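Local coordinates for beta-galactosidase (Bacteroides thetaiotaomicron, PDB 5MUJ), which probably hydrolyses a glycosidic linkage of the plant pectin rhamnogalacturonan II, binding a complex glycan in its central pocket, at residues D61-V65 with K334-I338; K71-V77 with T92-D98; F125-M131 with K207-W212. One frame throughout, in Å; residues are numbered along the deposited sequence.

Contact 1 (D61-V65 with K334-I338); sequences DCPTV and KSYVI. With RAM (alpha-L-rhamnopyranose), chain B.
D61 and K334 join the inner strands of two blades of a five-bladed beta-propeller, the blade of strands 59-68 to 104-110 and its neighbour, which is closed by N-terminal strand 45-51; the segments run nearly parallel, 18° apart. K334, a long extended chain, crosses D61 at about a right angle and brings NZ to D61 OD2 at 2.9 Å, on the syn side and 32° out of the carboxylate plane. The ammonium group also donates to O3 of the bound rhamnose, NZ to O3 2.6 Å, while OD2 takes a second salt bridge from R357. The short carboxylate and the long lysine thus line the glycan pocket from neighbouring blades. At P63 the strands are bridged by water: one molecule lies 2.8 Å from P63 O and 2.9 Å from S335 O, two carbonyls that could not bond each other directly. T64 lies over a face of the Y336 ring, its CA 4.0 Å from the centroid in a CH-pi contact. With CG2 anti to the backbone N, the T64 methyl reaches the far part of the same ring, T64 CG2 to Y336 CE2 3.4 Å. The broad aromatic ring is large enough to touch P63, T64 and V65 from the other blade. V65 meets I338 branch to branch, CG1 to CG1 3.8 Å, and its carbonyl O touches Y336 CE1 at 3.2 Å.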
# COMPACT_ATOMS: atom_id res chain seq x y z
N ASP A 61 7.81 6.12 1.42
CA ASP A 61 6.56 5.47 1.83
C ASP A 61 6.25 4.25 0.96
O ASP A 61 6.99 3.95 -0.03
CB ASP A 61 5.44 6.56 1.71
CG ASP A 61 4.18 6.29 2.50
OD1 ASP A 61 3.88 5.17 2.94
OD2 ASP A 61 3.44 7.27 2.67
N CYS A 62 5.19 3.55 1.31
CA CYS A 62 4.49 2.62 0.44
C CYS A 62 5.33 1.42 0.05
O CYS A 62 5.58 1.21 -1.11
CB CYS A 62 4.01 3.31 -0.85
SG CYS A 62 2.91 4.72 -0.69
N PRO A 63 5.82 0.65 1.06
CA PRO A 63 6.52 -0.56 0.78
C PRO A 63 5.71 -1.69 0.16
O PRO A 63 4.56 -1.97 0.57
CB PRO A 63 7.00 -1.01 2.18
CG PRO A 63 5.92 -0.51 3.09
CD PRO A 63 5.60 0.83 2.52
N THR A 64 6.33 -2.35 -0.81
CA THR A 64 5.86 -3.63 -1.29
C THR A 64 7.07 -4.57 -1.25
O THR A 64 8.09 -4.27 -1.89
CB THR A 64 5.30 -3.56 -2.71
OG1 THR A 64 4.37 -2.49 -2.82
CG2 THR A 64 4.57 -4.84 -3.11
N VAL A 65 6.95 -5.66 -0.52
CA VAL A 65 8.10 -6.58 -0.33
C VAL A 65 7.83 -7.90 -1.02
O VAL A 65 6.76 -8.49 -0.88
CB VAL A 65 8.48 -6.84 1.15
CG1 VAL A 65 9.60 -7.91 1.28
CG2 VAL A 65 8.90 -5.55 1.83
N LYS A 334 0.19 2.10 7.18
CA LYS A 334 0.35 1.49 5.85
C LYS A 334 1.09 0.21 6.06
O LYS A 334 1.94 0.17 6.95
CB LYS A 334 0.94 2.44 4.83
CG LYS A 334 0.25 3.80 4.80
CD LYS A 334 0.75 4.64 3.68
CE LYS A 334 0.08 6.00 3.69
NZ LYS A 334 0.60 6.84 2.59
N SER A 335 0.70 -0.86 5.39
CA SER A 335 1.23 -2.21 5.68
C SER A 335 1.77 -2.95 4.50
O SER A 335 1.27 -2.90 3.38
CB SER A 335 0.12 -3.09 6.27
OG SER A 335 -0.42 -2.52 7.45
N TYR A 336 2.85 -3.68 4.77
CA TYR A 336 3.19 -4.87 4.02
C TYR A 336 3.78 -5.89 5.00
O TYR A 336 4.64 -5.54 5.78
CB TYR A 336 4.14 -4.57 2.86
CG TYR A 336 3.88 -5.45 1.69
CD1 TYR A 336 4.40 -6.74 1.63
CD2 TYR A 336 3.03 -5.02 0.64
CE1 TYR A 336 4.11 -7.58 0.58
CE2 TYR A 336 2.76 -5.86 -0.43
CZ TYR A 336 3.30 -7.14 -0.46
OH TYR A 336 3.07 -8.01 -1.50
N VAL A 337 3.27 -7.11 4.97
CA VAL A 337 3.55 -8.10 6.00
C VAL A 337 4.15 -9.38 5.38
O VAL A 337 3.61 -9.97 4.43
CB VAL A 337 2.29 -8.42 6.83
CG1 VAL A 337 2.62 -9.27 8.05
CG2 VAL A 337 1.61 -7.15 7.30
N ILE A 338 5.28 -9.82 5.91
CA ILE A 338 5.91 -11.02 5.43
C ILE A 338 5.99 -11.94 6.63
O ILE A 338 6.48 -11.51 7.68
CB ILE A 338 7.36 -10.75 4.95
CG1 ILE A 338 7.40 -9.76 3.78
CG2 ILE A 338 8.04 -12.05 4.56
CD1 ILE A 338 6.78 -10.25 2.49
C1 RAM B . -2.90 11.31 3.45
C2 RAM B . -1.98 10.37 2.72
C3 RAM B . -0.68 10.28 3.52
C4 RAM B . -1.02 9.80 4.93
C5 RAM B . -2.08 10.63 5.67
C6 RAM B . -2.67 9.88 6.86
O2 RAM B . -2.64 9.08 2.61
O3 RAM B . 0.27 9.41 2.90
O4 RAM B . 0.15 9.88 5.72
O5 RAM B . -3.16 11.14 4.85
O HOH W 1 2.50 -0.67 1.98

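Contact 2 (K71-V77 with T92-D98); sequences KWLMTYV and TWIAESD
Y76 and W93 are paired across an antiparallel beta hairpin, their planes near parallel (13°) but slid so far that the rings barely overlap. What lies over the tyrosine face is instead the W93 methylene: CB sits 3.9 Å from the Y76 centroid in a CH-pi contact. Y76 reaches it with chi1 at 64°, which sets CG between the backbone N and carbonyl carbon and lays the ring across the neighbouring strand. There the small A95 fits against the ring edge, CB to Y76 CE2 4.0 Å, and Y76 OH goes on to T105 of the next strand.

W72, M74 (a selenomethionine) and Y76 share this sheet face with S97, A95 and W93. These are the hydrogen-bonded pairs, each closed by two backbone bonds; the one from W93 N to Y76 O is 2.8 Å and almost straight at 175°. L73, T75 and V77 lie on the other face with E96, I94 and T92. On that side the branched L73 packs its CD2 against E96 CB at 4.1 Å, leaving the carboxylate to go further out.

At the open end of the hairpin, away from its turn, K71 bends twice, at chi2 and chi3, and curls back over the partner strand. K71 NZ makes a salt bridge and weak hydrogen bond with D98 OD1, 3.3 Å, and a long salt bridge with E96 OE2, 4.0 Å; E96 is also paired with R104. The chemistry is therefore divided: apolar and aromatic groups pack on both faces along the strands, while the charges gather at the more exposed open end and probably balance one another.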
# COMPACT_ATOMS: atom_id res chain seq x y z
N LYS A 71 16.88 -13.47 -2.71
CA LYS A 71 16.96 -12.03 -2.45
C LYS A 71 15.59 -11.43 -2.17
O LYS A 71 14.64 -11.69 -2.91
CB LYS A 71 17.50 -11.30 -3.67
CG LYS A 71 17.90 -9.85 -3.41
CD LYS A 71 19.26 -9.72 -2.72
CE LYS A 71 20.42 -9.99 -3.66
NZ LYS A 71 21.74 -9.84 -2.97
N TRP A 72 15.54 -10.59 -1.15
CA TRP A 72 14.34 -9.83 -0.83
C TRP A 72 14.40 -8.46 -1.53
O TRP A 72 15.42 -7.78 -1.53
CB TRP A 72 14.19 -9.63 0.67
CG TRP A 72 14.00 -10.94 1.40
CD1 TRP A 72 14.95 -11.68 2.08
CD2 TRP A 72 12.79 -11.68 1.51
NE1 TRP A 72 14.39 -12.82 2.59
CE2 TRP A 72 13.06 -12.83 2.27
CE3 TRP A 72 11.49 -11.47 1.04
CZ2 TRP A 72 12.06 -13.78 2.56
CZ3 TRP A 72 10.51 -12.41 1.34
CH2 TRP A 72 10.79 -13.53 2.10
N LEU A 73 13.27 -8.06 -2.11
CA LEU A 73 13.16 -6.80 -2.83
C LEU A 73 12.03 -5.95 -2.23
O LEU A 73 11.11 -6.52 -1.68
CB LEU A 73 12.90 -7.12 -4.29
CG LEU A 73 14.00 -7.94 -4.96
CD1 LEU A 73 13.50 -8.47 -6.28
CD2 LEU A 73 15.24 -7.09 -5.15
N MSE A 74 12.22 -4.63 -2.18
CA MSE A 74 11.16 -3.71 -1.74
C MSE A 74 11.06 -2.58 -2.71
O MSE A 74 12.00 -1.83 -2.91
CB MSE A 74 11.49 -3.15 -0.35
CG MSE A 74 10.33 -2.27 0.15
SE MSE A 74 10.96 -1.08 1.55
CE MSE A 74 11.54 -2.45 2.84
N THR A 75 9.87 -2.41 -3.30
CA THR A 75 9.59 -1.14 -4.01
C THR A 75 9.03 -0.15 -3.01
O THR A 75 8.46 -0.55 -2.02
CB THR A 75 8.60 -1.20 -5.23
OG1 THR A 75 7.35 -1.82 -4.86
CG2 THR A 75 9.17 -1.91 -6.38
N TYR A 76 9.32 1.12 -3.23
CA TYR A 76 8.81 2.22 -2.40
C TYR A 76 8.71 3.53 -3.20
O TYR A 76 9.28 3.65 -4.27
CB TYR A 76 9.63 2.38 -1.12
CG TYR A 76 11.08 2.78 -1.34
CD1 TYR A 76 11.45 4.12 -1.40
CD2 TYR A 76 12.10 1.80 -1.43
CE1 TYR A 76 12.76 4.51 -1.61
CE2 TYR A 76 13.44 2.19 -1.63
CZ TYR A 76 13.77 3.52 -1.66
OH TYR A 76 15.07 3.92 -1.85
N VAL A 77 7.91 4.46 -2.69
CA VAL A 77 7.77 5.73 -3.36
C VAL A 77 8.57 6.80 -2.61
O VAL A 77 8.75 6.74 -1.38
CB VAL A 77 6.28 6.14 -3.54
CG1 VAL A 77 5.55 5.01 -4.26
CG2 VAL A 77 5.62 6.52 -2.20
N THR A 92 9.09 5.89 -8.07
CA THR A 92 9.15 4.60 -7.44
C THR A 92 10.59 4.10 -7.60
O THR A 92 11.19 4.13 -8.68
CB THR A 92 8.17 3.63 -8.05
OG1 THR A 92 6.86 4.22 -8.06
CG2 THR A 92 8.12 2.30 -7.28
N TRP A 93 11.08 3.63 -6.46
CA TRP A 93 12.44 3.09 -6.31
C TRP A 93 12.33 1.62 -5.86
O TRP A 93 11.31 1.13 -5.38
CB TRP A 93 13.23 3.92 -5.28
CG TRP A 93 13.50 5.32 -5.65
CD1 TRP A 93 12.56 6.32 -5.81
CD2 TRP A 93 14.75 5.93 -5.91
NE1 TRP A 93 13.16 7.51 -6.16
CE2 TRP A 93 14.52 7.30 -6.23
CE3 TRP A 93 16.07 5.45 -5.92
CZ2 TRP A 93 15.55 8.18 -6.55
CZ3 TRP A 93 17.08 6.31 -6.25
CH2 TRP A 93 16.84 7.66 -6.52
N ILE A 94 13.48 0.98 -5.92
CA ILE A 94 13.64 -0.43 -5.47
C ILE A 94 14.91 -0.59 -4.59
O ILE A 94 15.94 -0.00 -4.88
CB ILE A 94 13.57 -1.43 -6.64
CG1 ILE A 94 13.30 -2.85 -6.16
CG2 ILE A 94 14.84 -1.42 -7.50
CD1 ILE A 94 12.96 -3.83 -7.26
N ALA A 95 14.75 -1.39 -3.54
CA ALA A 95 15.87 -1.69 -2.67
C ALA A 95 15.92 -3.18 -2.48
O ALA A 95 14.97 -3.92 -2.68
CB ALA A 95 15.74 -1.03 -1.33
N GLU A 96 17.13 -3.64 -2.19
CA GLU A 96 17.34 -5.08 -1.93
C GLU A 96 17.83 -5.37 -0.49
O GLU A 96 18.33 -4.49 0.20
CB GLU A 96 18.33 -5.70 -2.92
CG GLU A 96 19.77 -5.17 -2.81
CD GLU A 96 20.76 -5.86 -3.70
OE1 GLU A 96 20.40 -6.39 -4.76
OE2 GLU A 96 21.93 -5.86 -3.31
N SER A 97 17.62 -6.62 -0.07
CA SER A 97 18.02 -7.15 1.25
C SER A 97 18.25 -8.65 1.19
O SER A 97 17.57 -9.40 0.45
CB SER A 97 16.94 -6.89 2.30
OG SER A 97 17.31 -7.41 3.57
N ASP A 98 19.20 -9.06 2.00
CA ASP A 98 19.43 -10.48 2.29
C ASP A 98 18.74 -10.98 3.55
O ASP A 98 18.69 -12.20 3.77
CB ASP A 98 20.94 -10.78 2.42
CG ASP A 98 21.70 -10.50 1.16
OD1 ASP A 98 21.36 -11.04 0.09
OD2 ASP A 98 22.69 -9.75 1.25

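Contact 3 (F125-M131 with K207-W212); sequences FPALPDM and KSTVYW
Two torsions bring F125 and K207 together: F125 turns CG away from its carbonyl carbon (chi1 -46°), and K207 sends CG opposite its backbone N (chi1 167°) before running on extended. The lysine's methylenes consequently lie along one face of the phenylalanine ring, CG over its centre at 3.8 Å from the centroid. A flat apolar ring suits a long aliphatic stem in this way. F125 CB also rests on S208 O at 3.4 Å. With an alanine here that face would be missing, and the K207 stem would probably lose its support and be left freer to turn.

Further on, the two segments are tied by a single direct hydrogen bond, L128 N to V210 O at 2.9 Å and 166°. Water fills in on both sides of it: one molecule donates to F125 O at 2.9 Å and accepts from V210 N at 3.0 Å, and another links P129 O to W212 N. L128 and V210 lie side by side as apolar neighbours. The Y211 ring gathers two more residues, P129 with CG 3.7 Å from CE1, and selenomethionine M131, whose SE stands obliquely 4.6 Å from the centroid in a Met-aromatic contact.

Strands 121-126 and 204-212 are the inner strands of successive propeller blades. Strand 146-153 backs F125 through I151, strand 222-231 flanks K207 through N227, and Y211 OH bonds I276 of strand 270-279.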
# COMPACT_ATOMS: atom_id res chain seq x y z
N PHE A 125 3.10 -0.11 -7.23
CA PHE A 125 2.71 -1.19 -6.35
C PHE A 125 2.72 -2.49 -7.18
O PHE A 125 1.82 -2.79 -7.96
CB PHE A 125 1.35 -0.99 -5.74
CG PHE A 125 1.13 0.39 -5.19
CD1 PHE A 125 1.69 0.80 -4.00
CD2 PHE A 125 0.38 1.28 -5.91
CE1 PHE A 125 1.49 2.09 -3.53
CE2 PHE A 125 0.16 2.57 -5.47
CZ PHE A 125 0.73 2.99 -4.28
N PRO A 126 3.78 -3.28 -7.07
CA PRO A 126 3.77 -4.50 -7.85
C PRO A 126 2.48 -5.33 -7.71
O PRO A 126 1.80 -5.27 -6.67
CB PRO A 126 4.98 -5.25 -7.29
CG PRO A 126 5.92 -4.15 -6.99
CD PRO A 126 5.09 -3.02 -6.47
N ALA A 127 2.18 -6.06 -8.78
CA ALA A 127 0.96 -6.82 -8.91
C ALA A 127 1.20 -8.31 -8.96
O ALA A 127 2.33 -8.79 -9.14
CB ALA A 127 0.24 -6.39 -10.17
N LEU A 128 0.13 -9.04 -8.75
CA LEU A 128 0.07 -10.46 -8.80
C LEU A 128 1.03 -11.12 -7.78
O LEU A 128 1.72 -12.10 -8.12
CB LEU A 128 0.36 -10.96 -10.22
CG LEU A 128 -0.33 -10.23 -11.38
CD1 LEU A 128 -0.05 -10.98 -12.68
CD2 LEU A 128 -1.82 -10.05 -11.18
N PRO A 129 1.03 -10.62 -6.54
CA PRO A 129 1.86 -11.28 -5.53
C PRO A 129 1.28 -12.67 -5.20
O PRO A 129 0.06 -12.83 -5.23
CB PRO A 129 1.72 -10.37 -4.31
CG PRO A 129 0.32 -9.81 -4.47
CD PRO A 129 0.17 -9.57 -5.94
N ASP A 130 2.14 -13.63 -4.84
CA ASP A 130 1.69 -14.85 -4.19
C ASP A 130 1.04 -14.39 -2.87
O ASP A 130 1.68 -13.74 -2.05
CB ASP A 130 2.89 -15.75 -3.92
CG ASP A 130 2.51 -17.13 -3.39
OD1 ASP A 130 1.42 -17.35 -2.83
OD2 ASP A 130 3.35 -18.02 -3.52
N MSE A 131 -0.25 -14.69 -2.73
CA MSE A 131 -1.05 -14.25 -1.58
C MSE A 131 -0.96 -15.16 -0.39
O MSE A 131 -1.46 -14.83 0.68
CB MSE A 131 -2.52 -14.20 -1.97
CG MSE A 131 -2.76 -13.09 -2.95
SE MSE A 131 -4.62 -13.23 -3.53
CE MSE A 131 -5.47 -12.45 -1.95
N LYS A 207 -3.92 4.29 -3.56
CA LYS A 207 -3.20 3.00 -3.77
C LYS A 207 -4.13 1.95 -4.38
O LYS A 207 -5.36 2.04 -4.15
CB LYS A 207 -2.58 2.46 -2.45
CG LYS A 207 -2.12 1.02 -2.53
CD LYS A 207 -1.12 0.58 -1.46
CE LYS A 207 -0.74 -0.89 -1.63
NZ LYS A 207 0.31 -1.29 -0.65
N SER A 208 -3.59 1.08 -5.24
CA SER A 208 -4.23 -0.10 -5.79
C SER A 208 -3.30 -1.30 -5.70
O SER A 208 -2.08 -1.13 -5.63
CB SER A 208 -4.55 0.12 -7.28
OG SER A 208 -3.32 0.35 -7.99
N THR A 209 -3.85 -2.50 -5.69
CA THR A 209 -3.05 -3.75 -5.82
C THR A 209 -3.92 -4.73 -6.54
O THR A 209 -5.12 -4.84 -6.23
CB THR A 209 -2.59 -4.31 -4.46
OG1 THR A 209 -1.61 -3.44 -3.90
CG2 THR A 209 -1.99 -5.67 -4.63
N VAL A 210 -3.40 -5.36 -7.58
CA VAL A 210 -4.13 -6.36 -8.35
C VAL A 210 -3.67 -7.76 -7.96
O VAL A 210 -2.46 -8.05 -7.93
CB VAL A 210 -3.93 -6.14 -9.87
CG1 VAL A 210 -4.57 -7.26 -10.70
CG2 VAL A 210 -4.46 -4.77 -10.26
N TYR A 211 -4.64 -8.62 -7.67
CA TYR A 211 -4.41 -10.02 -7.29
C TYR A 211 -4.83 -10.96 -8.42
O TYR A 211 -5.79 -10.66 -9.12
CB TYR A 211 -5.20 -10.31 -6.00
CG TYR A 211 -4.74 -9.46 -4.84
CD1 TYR A 211 -3.53 -9.76 -4.17
CD2 TYR A 211 -5.47 -8.37 -4.39
CE1 TYR A 211 -3.07 -8.98 -3.13
CE2 TYR A 211 -5.01 -7.57 -3.35
CZ TYR A 211 -3.82 -7.88 -2.71
OH TYR A 211 -3.40 -7.07 -1.68
N TRP A 212 -4.12 -12.09 -8.59
CA TRP A 212 -4.55 -13.18 -9.46
C TRP A 212 -5.43 -14.12 -8.61
O TRP A 212 -4.94 -14.72 -7.68
CB TRP A 212 -3.37 -13.97 -10.06
CG TRP A 212 -3.81 -15.17 -10.83
CD1 TRP A 212 -4.73 -15.21 -11.85
CD2 TRP A 212 -3.38 -16.53 -10.65
NE1 TRP A 212 -4.89 -16.49 -12.30
CE2 TRP A 212 -4.08 -17.33 -11.58
CE3 TRP A 212 -2.47 -17.15 -9.77
CZ2 TRP A 212 -3.89 -18.72 -11.67
CZ3 TRP A 212 -2.29 -18.53 -9.86
CH2 TRP A 212 -2.99 -19.30 -10.81
O HOH W 2 -0.85 -3.93 -8.21
O HOH W 3 1.19 -4.25 -4.34
O HOH W 4 -2.04 -12.51 -6.71

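All three contacts lie in one propeller, contact 1 nearest the chain centre. Contacts 1 and 3 join inner strands of different blades, whereas contact 2 lies within the blade that supplies D61-V65. Contacts 1 and 2 have centres about 10 Å apart and share a sheet: D61 O probably accepts from V77 N at 2.9 Å. Contact 3, about 12 Å from contact 1 by centres, packs F125 CE1 against C62 CB and P129 CB against Y336 OH, both at 3.9 Å. Contacts 2 and 3 (centres about 15 Å apart) meet where T75 OG1 lies 3.0 Å from P126 CD. Contact 1 meets the glycan directly; the V77 and K207 side chains stand about 8 Å from a bound rhamnose.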